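Local structure of uncharacterized protein (Leptospira interrogans serogroup Icterohaemorrhagiae serovar copenhageni, 6OE6) at residues I57-S61 and Y116-D122; R129-Y135 and D144-K148. The protein is of unknown function but is probably a lipoprotein, held at a membrane of this pathogenic spirochaete by a lipid. One frame throughout, in Å; residues are numbered along the deposited sequence.

How the contacts relate
Contacts 1 and 2 lie on opposite sides of the centre of this all-beta chain, with about 32 Å between their centres and about 18 Å between their nearest atoms. They follow one another along the sequence: contact 1 is complete at Asp122 before contact 2 begins at Arg129. Strand 119-129 connects them, since its start supplies half of contact 1 and its last residue, Arg129, opens contact 2. Contact 1 joins strand 53-59 of the four-stranded sheet to the hairpin 108-116/119-129 of the five-stranded one, partly in the interior, and so ties the two sheets together. Contact 2, at the surface, fastens the C-terminal tail to the end of the shared strand.

Contact 1: I57-S61 and Y116-D122; sequences IYRFS and YEGDVID
With CG anti to the backbone N (chi1 -177°), the ring of Tyr58 extends straight from its strand toward Asp122, while Ile121, whose chi1 of 61° wedges CG1 between its own N and carbonyl carbon, brings CD1 up to the rim of the Phe60 ring and within touch of Tyr58. The tyrosine hydroxyl donates to the carboxylate: Tyr58 OH lies 2.7 Å from Asp122 OD2, which accepts on its anti lone pair, the one away from OD1. The carboxylate stands almost perpendicular to the ring, the planes 86° apart, with OD2 at the ring edge. Asp122 OD1 is taken by Arg43 in a salt bridge, so one carboxylate serves both a neutral and a cationic donor and is probably kept ionised.

Ile121 and Asp122 can both turn to this side because they face Val114 together in a classic beta bulge. It comes just after the type I' turn from Tyr116 to Asp119 that closes the hairpin of strands 108-116 and 119-129; Tyr116 N to Asp119 O (2.9 Å) is one of the backbone bonds closing it. Gly118 holds the third place of that turn with a positive phi, where glycine is common in type I' turns.

The apolar half centres on Phe60. Ile121 CD1 reaches its edge near the ring plane, 3.6 Å from Phe60 CE1, and sits 4.2 Å from Tyr58 CE2. Phe60 and Tyr116 meet obliquely, ring centroids 5.7 Å apart. Over one face of Phe60 lies Tyr58 CD2, while Ile98 and Val114 also pack against both Tyr58 and Phe60.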
ATOM      1  N   ILE A  57       3.779  -6.313  -1.135  1.00 32.19           N
ATOM      2  CA  ILE A  57       3.384  -7.708  -1.138  1.00 32.26           C
ATOM      3  C   ILE A  57       2.348  -7.852  -0.034  1.00 35.21           C
ATOM      4  O   ILE A  57       2.408  -7.152   0.986  1.00 32.78           O
ATOM      5  CB  ILE A  57       4.597  -8.644  -0.929  1.00 38.49           C
ATOM      6  CG1 ILE A  57       4.210 -10.094  -1.205  1.00 37.23           C
ATOM      7  CG2 ILE A  57       5.184  -8.487   0.474  1.00 38.11           C
ATOM      8  CD1 ILE A  57       5.408 -11.039  -1.309  1.00 44.86           C
ATOM      9  N   TYR A  58       1.358  -8.715  -0.255  1.00 30.09           N
ATOM     10  CA  TYR A  58       0.435  -9.093   0.812  1.00 29.92           C
ATOM     11  C   TYR A  58       0.454 -10.601   0.990  1.00 35.03           C
ATOM     12  O   TYR A  58       0.231 -11.341   0.031  1.00 37.93           O
ATOM     13  CB  TYR A  58      -1.001  -8.615   0.538  1.00 32.19           C
ATOM     14  CG  TYR A  58      -1.932  -8.944   1.685  1.00 35.43           C
ATOM     15  CD1 TYR A  58      -1.839  -8.271   2.894  1.00 31.89           C
ATOM     16  CD2 TYR A  58      -2.873  -9.957   1.577  1.00 37.60           C
ATOM     17  CE1 TYR A  58      -2.673  -8.582   3.950  1.00 36.16           C
ATOM     18  CE2 TYR A  58      -3.709 -10.270   2.625  1.00 39.52           C
ATOM     19  CZ  TYR A  58      -3.609  -9.580   3.808  1.00 38.22           C
ATOM     20  OH  TYR A  58      -4.434  -9.896   4.861  1.00 42.96           O
ATOM     21  N   ARG A  59       0.715 -11.054   2.211  1.00 36.25           N
ATOM     22  CA  ARG A  59       0.698 -12.481   2.519  1.00 40.24           C
ATOM     23  C   ARG A  59      -0.582 -12.801   3.278  1.00 44.96           C
ATOM     24  O   ARG A  59      -0.804 -12.272   4.372  1.00 47.62           O
ATOM     25  CB  ARG A  59       1.920 -12.903   3.329  1.00 43.82           C
ATOM     26  CG  ARG A  59       1.939 -14.427   3.591  1.00 74.53           C
ATOM     27  CD  ARG A  59       3.297 -14.942   4.048  1.00 81.46           C
ATOM     28  NE  ARG A  59       4.399 -14.166   3.486  1.00 91.52           N
ATOM     29  CZ  ARG A  59       5.359 -13.597   4.208  1.00 94.69           C
ATOM     30  NH1 ARG A  59       5.373 -13.736   5.529  1.00 95.68           N
ATOM     31  NH2 ARG A  59       6.315 -12.901   3.606  1.00 93.62           N
ATOM     32  N   PHE A  60      -1.415 -13.659   2.692  1.00 41.82           N
ATOM     33  CA  PHE A  60      -2.689 -14.017   3.294  1.00 45.14           C
ATOM     34  C   PHE A  60      -2.482 -14.868   4.540  1.00 50.38           C
ATOM     35  O   PHE A  60      -1.586 -15.711   4.603  1.00 57.17           O
ATOM     36  CB  PHE A  60      -3.564 -14.783   2.302  1.00 45.15           C
ATOM     37  CG  PHE A  60      -4.011 -13.972   1.135  1.00 44.03           C
ATOM     38  CD1 PHE A  60      -5.250 -13.353   1.146  1.00 45.62           C
ATOM     39  CD2 PHE A  60      -3.195 -13.823   0.025  1.00 42.86           C
ATOM     40  CE1 PHE A  60      -5.671 -12.598   0.074  1.00 41.54           C
ATOM     41  CE2 PHE A  60      -3.607 -13.068  -1.053  1.00 36.71           C
ATOM     42  CZ  PHE A  60      -4.846 -12.446  -1.024  1.00 37.53           C
ATOM     43  N   SER A  61      -3.343 -14.652   5.534  1.00 52.60           N
ATOM     44  CA  SER A  61      -3.298 -15.461   6.746  1.00 60.43           C
ATOM     45  C   SER A  61      -3.811 -16.881   6.536  1.00 64.68           C
ATOM     46  O   SER A  61      -3.521 -17.752   7.364  1.00 69.61           O
ATOM     47  CB  SER A  61      -4.108 -14.795   7.858  1.00 66.72           C
ATOM     48  OG  SER A  61      -5.492 -14.838   7.558  1.00 73.90           O
ATOM     49  N   TYR A 116     -11.065 -10.622  -0.745  1.00 39.93           N
ATOM     50  CA  TYR A 116     -10.977 -12.027  -1.112  1.00 44.62           C
ATOM     51  C   TYR A 116     -12.385 -12.590  -1.086  1.00 52.93           C
ATOM     52  O   TYR A 116     -13.064 -12.505  -0.058  1.00 52.50           O
ATOM     53  CB  TYR A 116     -10.056 -12.794  -0.157  1.00 49.52           C
ATOM     54  CG  TYR A 116      -9.769 -14.218  -0.593  1.00 53.71           C
ATOM     55  CD1 TYR A 116      -8.949 -14.472  -1.685  1.00 48.78           C
ATOM     56  CD2 TYR A 116     -10.305 -15.292   0.088  1.00 60.55           C
ATOM     57  CE1 TYR A 116      -8.674 -15.766  -2.092  1.00 58.54           C
ATOM     58  CE2 TYR A 116     -10.043 -16.593  -0.311  1.00 64.00           C
ATOM     59  CZ  TYR A 116      -9.225 -16.824  -1.404  1.00 62.39           C
ATOM     60  OH  TYR A 116      -8.951 -18.117  -1.816  1.00 65.61           O
ATOM     61  N   GLU A 117     -12.828 -13.120  -2.231  1.00 62.71           N
ATOM     62  CA  GLU A 117     -14.127 -13.787  -2.344  0.58 69.06           C
ATOM     63  C   GLU A 117     -15.262 -12.902  -1.829  1.00 73.95           C
ATOM     64  O   GLU A 117     -16.185 -13.368  -1.157  1.00 79.50           O
ATOM     65  CB  GLU A 117     -14.111 -15.135  -1.621  0.58 70.28           C
ATOM     66  CG  GLU A 117     -13.051 -16.100  -2.144  0.58 70.04           C
ATOM     67  CD  GLU A 117     -13.488 -16.852  -3.393  0.58 74.55           C
ATOM     68  OE1 GLU A 117     -13.793 -18.057  -3.280  0.58 78.31           O
ATOM     69  OE2 GLU A 117     -13.530 -16.245  -4.484  0.58 70.85           O
ATOM     70  N   GLY A 118     -15.186 -11.606  -2.141  1.00 69.67           N
ATOM     71  CA  GLY A 118     -16.251 -10.671  -1.860  1.00 72.77           C
ATOM     72  C   GLY A 118     -16.074  -9.819  -0.617  1.00 71.71           C
ATOM     73  O   GLY A 118     -16.690  -8.752  -0.531  1.00 79.47           O
ATOM     74  N   ASP A 119     -15.263 -10.251   0.344  1.00 65.49           N
ATOM     75  CA  ASP A 119     -15.114  -9.550   1.614  1.00 58.86           C
ATOM     76  C   ASP A 119     -13.791  -8.798   1.664  1.00 50.30           C
ATOM     77  O   ASP A 119     -12.754  -9.318   1.237  1.00 49.71           O
ATOM     78  CB  ASP A 119     -15.174 -10.527   2.791  1.00 68.19           C
ATOM     79  CG  ASP A 119     -16.361 -11.464   2.714  1.00 76.03           C
ATOM     80  OD1 ASP A 119     -17.452 -11.012   2.310  1.00 77.62           O
ATOM     81  OD2 ASP A 119     -16.196 -12.654   3.050  1.00 75.15           O
ATOM     82  N   VAL A 120     -13.827  -7.574   2.194  1.00 49.12           N
ATOM     83  CA  VAL A 120     -12.582  -6.902   2.560  1.00 48.25           C
ATOM     84  C   VAL A 120     -11.998  -7.630   3.764  1.00 49.26           C
ATOM     85  O   VAL A 120     -12.670  -7.802   4.787  1.00 53.12           O
ATOM     86  CB  VAL A 120     -12.809  -5.412   2.855  1.00 47.20           C
ATOM     87  CG1 VAL A 120     -11.539  -4.785   3.418  1.00 41.08           C
ATOM     88  CG2 VAL A 120     -13.220  -4.670   1.594  1.00 43.80           C
ATOM     89  N   ILE A 121     -10.760  -8.101   3.631  1.00 43.00           N
ATOM     90  CA  ILE A 121     -10.119  -8.912   4.661  1.00 49.06           C
ATOM     91  C   ILE A 121      -8.961  -8.203   5.337  1.00 44.74           C
ATOM     92  O   ILE A 121      -8.491  -8.681   6.382  1.00 47.04           O
ATOM     93  CB  ILE A 121      -9.632 -10.267   4.100  1.00 48.70           C
ATOM     94  CG1 ILE A 121      -8.599 -10.019   2.996  1.00 50.24           C
ATOM     95  CG2 ILE A 121     -10.799 -11.112   3.606  1.00 51.85           C
ATOM     96  CD1 ILE A 121      -7.830 -11.235   2.628  1.00 50.71           C
ATOM     97  N   ASP A 122      -8.478  -7.090   4.789  1.00 36.55           N
ATOM     98  CA  ASP A 122      -7.369  -6.388   5.412  1.00 36.91           C
ATOM     99  C   ASP A 122      -7.225  -5.038   4.726  1.00 34.24           C
ATOM    100  O   ASP A 122      -7.736  -4.824   3.624  1.00 31.57           O
ATOM    101  CB  ASP A 122      -6.069  -7.184   5.305  1.00 39.05           C
ATOM    102  CG  ASP A 122      -5.170  -7.004   6.503  1.00 43.60           C
ATOM    103  OD1 ASP A 122      -5.290  -5.990   7.220  1.00 41.62           O
ATOM    104  OD2 ASP A 122      -4.337  -7.902   6.727  1.00 44.99           O
TER

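Contact 2: R129-Y135 and D144-K148; sequences RSTRTPY and DDIEK
Arg129 takes hold of Glu147 side-on, NE and NH2 each meeting a different carboxylate oxygen. The bond from Arg129 NE to Glu147 OE1 is straight, 3.1 Å long, in the guanidinium plane and on the syn lone pair. Its companion, from Arg129 NH2 to Glu147 OE2 at 2.9 Å, is more bent (135°), consistent with the 45° twist between the two groups. A bend at chi3 (65°) turns the far end to its own loop, where NH1 and NH2 both donate to one carbonyl, Arg129 NH2 lying 2.7 Å from Thr133 O. Held at both ends, the group can hardly rotate, and Tyr135 CB rests over one face, toward the rim. Tyr135 crosses the glutamate at about a right angle, its CD2 3.6 Å from Glu147 OE2.

Beyond this tight ionic grip the contact thins out. Its solvent side is carried by Ile146, whose CG2 lies 3.8 Å from Thr133 CG2 and reaches the guanidinium edge at Arg129 NH2. Ile146 and Thr133 are exposed and touch a crystal neighbour, so the lattice may matter here.

Asp144 shapes the other partner: OD2 ties it to the preceding loop at Ser141 N, and OD1 accepts from Glu147 N at 2.8 Å. This Asx motif opens a short turn of helical backbone angles, and the Glu147 it presents is held by a side-on salt bridge to the end of strand 119-129.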
ATOM      1  N   ARG A 129       4.875  11.674   0.468  1.00 35.95           N
ATOM      2  CA  ARG A 129       5.288  13.046   0.716  1.00 40.52           C
ATOM      3  C   ARG A 129       6.228  13.561  -0.365  1.00 49.33           C
ATOM      4  O   ARG A 129       6.983  12.795  -0.970  1.00 43.26           O
ATOM      5  CB  ARG A 129       5.970  13.172   2.073  1.00 46.99           C
ATOM      6  CG  ARG A 129       5.015  12.891   3.204  1.00 51.64           C
ATOM      7  CD  ARG A 129       5.645  13.215   4.524  1.00 55.54           C
ATOM      8  NE  ARG A 129       5.925  14.641   4.689  1.00 56.30           N
ATOM      9  CZ  ARG A 129       7.144  15.174   4.673  1.00 65.67           C
ATOM     10  NH1 ARG A 129       8.211  14.405   4.491  1.00 65.03           N
ATOM     11  NH2 ARG A 129       7.297  16.479   4.850  1.00 68.49           N
ATOM     12  N   SER A 130       6.162  14.868  -0.605  1.00 94.61           N
ATOM     13  CA  SER A 130       7.129  15.521  -1.475  1.00 94.86           C
ATOM     14  C   SER A 130       8.520  15.412  -0.871  1.00 96.04           C
ATOM     15  O   SER A 130       8.716  15.681   0.318  1.00 91.05           O
ATOM     16  CB  SER A 130       6.768  16.992  -1.677  1.00 92.75           C
ATOM     17  OG  SER A 130       5.794  17.148  -2.693  1.00 94.80           O
ATOM     18  N   THR A 131       9.487  15.019  -1.696  1.00104.01           N
ATOM     19  CA  THR A 131      10.870  14.893  -1.258  1.00108.58           C
ATOM     20  C   THR A 131      11.464  16.258  -0.921  1.00111.97           C
ATOM     21  O   THR A 131      12.331  16.762  -1.644  1.00112.02           O
ATOM     22  CB  THR A 131      11.703  14.182  -2.333  1.00105.51           C
ATOM     23  OG1 THR A 131      11.287  14.612  -3.636  1.00 97.45           O
ATOM     24  CG2 THR A 131      11.515  12.678  -2.234  1.00101.15           C
ATOM     25  N   ARG A 132      10.999  16.856   0.182  1.00112.49           N
ATOM     26  CA  ARG A 132      11.447  18.171   0.630  1.00110.62           C
ATOM     27  C   ARG A 132      10.938  18.467   2.040  1.00100.82           C
ATOM     28  O   ARG A 132       9.781  18.873   2.207  1.00103.73           O
ATOM     29  CB  ARG A 132      10.978  19.260  -0.341  1.00114.66           C
ATOM     30  N   THR A 133      11.808  18.255   3.056  1.00 89.12           N
ATOM     31  CA  THR A 133      11.648  18.446   4.506  1.00 84.82           C
ATOM     32  C   THR A 133      11.061  17.201   5.167  1.00 86.27           C
ATOM     33  O   THR A 133       9.999  16.715   4.754  1.00 87.07           O
ATOM     34  CB  THR A 133      10.783  19.667   4.843  1.00 84.90           C
ATOM     35  OG1 THR A 133      11.361  20.843   4.264  1.00 82.95           O
ATOM     36  CG2 THR A 133      10.676  19.852   6.360  1.00 83.68           C
ATOM     37  N   PRO A 134      11.712  16.666   6.202  1.00 87.15           N
ATOM     38  CA  PRO A 134      11.263  15.393   6.781  1.00 91.56           C
ATOM     39  C   PRO A 134       9.983  15.518   7.599  1.00 94.66           C
ATOM     40  O   PRO A 134       9.651  16.579   8.139  1.00 88.65           O
ATOM     41  CB  PRO A 134      12.443  14.970   7.665  1.00 92.25           C
ATOM     42  CG  PRO A 134      13.162  16.241   7.979  1.00 90.73           C
ATOM     43  CD  PRO A 134      12.997  17.115   6.768  1.00 89.40           C
ATOM     44  N   TYR A 135       9.268  14.395   7.683  1.00 92.17           N
ATOM     45  CA  TYR A 135       8.024  14.281   8.438  1.00 95.81           C
ATOM     46  C   TYR A 135       8.348  13.818   9.856  1.00 99.19           C
ATOM     47  O   TYR A 135       8.851  12.706  10.051  1.00 98.36           O
ATOM     48  CB  TYR A 135       7.077  13.297   7.742  1.00 95.48           C
ATOM     49  CG  TYR A 135       5.653  13.246   8.281  1.00 97.04           C
ATOM     50  CD1 TYR A 135       5.332  12.468   9.390  1.00100.25           C
ATOM     51  CD2 TYR A 135       4.627  13.957   7.664  1.00 95.86           C
ATOM     52  CE1 TYR A 135       4.036  12.410   9.877  1.00102.16           C
ATOM     53  CE2 TYR A 135       3.329  13.906   8.142  1.00 97.60           C
ATOM     54  CZ  TYR A 135       3.038  13.131   9.250  1.00100.72           C
ATOM     55  OH  TYR A 135       1.751  13.077   9.735  1.00102.90           O
ATOM     56  N   ASP A 144      -0.043  22.101   8.743  1.00 90.70           N
ATOM     57  CA  ASP A 144       1.104  22.943   9.064  1.00 89.03           C
ATOM     58  C   ASP A 144       1.762  23.471   7.789  1.00 87.30           C
ATOM     59  O   ASP A 144       1.421  23.079   6.670  1.00 87.46           O
ATOM     60  CB  ASP A 144       2.121  22.202   9.951  1.00 89.09           C
ATOM     61  CG  ASP A 144       2.803  21.021   9.257  1.00 88.64           C
ATOM     62  OD1 ASP A 144       3.447  21.197   8.203  1.00 87.10           O
ATOM     63  OD2 ASP A 144       2.743  19.910   9.817  1.00 90.29           O
ATOM     64  N   ASP A 145       2.721  24.389   7.982  1.00 86.17           N
ATOM     65  CA  ASP A 145       3.344  25.079   6.852  1.00 85.18           C
ATOM     66  C   ASP A 145       4.085  24.118   5.927  1.00 84.54           C
ATOM     67  O   ASP A 145       4.124  24.338   4.711  1.00 84.66           O
ATOM     68  CB  ASP A 145       4.309  26.160   7.351  1.00 84.60           C
ATOM     69  CG  ASP A 145       3.598  27.346   8.002  1.00 85.69           C
ATOM     70  OD1 ASP A 145       2.369  27.284   8.215  1.00 86.84           O
ATOM     71  OD2 ASP A 145       4.283  28.348   8.302  1.00 85.75           O
ATOM     72  N   ILE A 146       4.675  23.055   6.478  1.00 84.38           N
ATOM     73  CA  ILE A 146       5.499  22.149   5.682  1.00 84.09           C
ATOM     74  C   ILE A 146       4.629  21.195   4.864  1.00 85.29           C
ATOM     75  O   ILE A 146       4.889  20.971   3.677  1.00 85.55           O
ATOM     76  CB  ILE A 146       6.490  21.391   6.594  1.00 88.22           C
ATOM     77  CG1 ILE A 146       7.737  22.241   6.895  1.00 83.02           C
ATOM     78  CG2 ILE A 146       6.900  20.054   5.972  1.00 84.65           C
ATOM     79  CD1 ILE A 146       7.501  23.442   7.792  1.00 83.00           C
ATOM     80  N   GLU A 147       3.579  20.631   5.474  1.00 86.54           N
ATOM     81  CA  GLU A 147       2.717  19.682   4.770  1.00 88.20           C
ATOM     82  C   GLU A 147       1.736  20.370   3.826  1.00 90.58           C
ATOM     83  O   GLU A 147       1.409  19.814   2.771  1.00 90.18           O
ATOM     84  CB  GLU A 147       1.946  18.819   5.771  1.00 89.94           C
ATOM     85  CG  GLU A 147       2.827  18.077   6.759  1.00 90.17           C
ATOM     86  CD  GLU A 147       3.882  17.234   6.078  1.00 90.04           C
ATOM     87  OE1 GLU A 147       3.541  16.522   5.107  1.00 91.22           O
ATOM     88  OE2 GLU A 147       5.053  17.290   6.514  1.00 89.11           O
ATOM     89  N   LYS A 148       1.251  21.557   4.183  1.00 89.37           N
ATOM     90  CA  LYS A 148       0.298  22.281   3.342  1.00 90.70           C
ATOM     91  C   LYS A 148       1.016  23.128   2.295  1.00 91.08           C
ATOM     92  O   LYS A 148       0.787  22.973   1.094  1.00 90.58           O
ATOM     93  CB  LYS A 148      -0.614  23.161   4.200  1.00 92.59           C
TER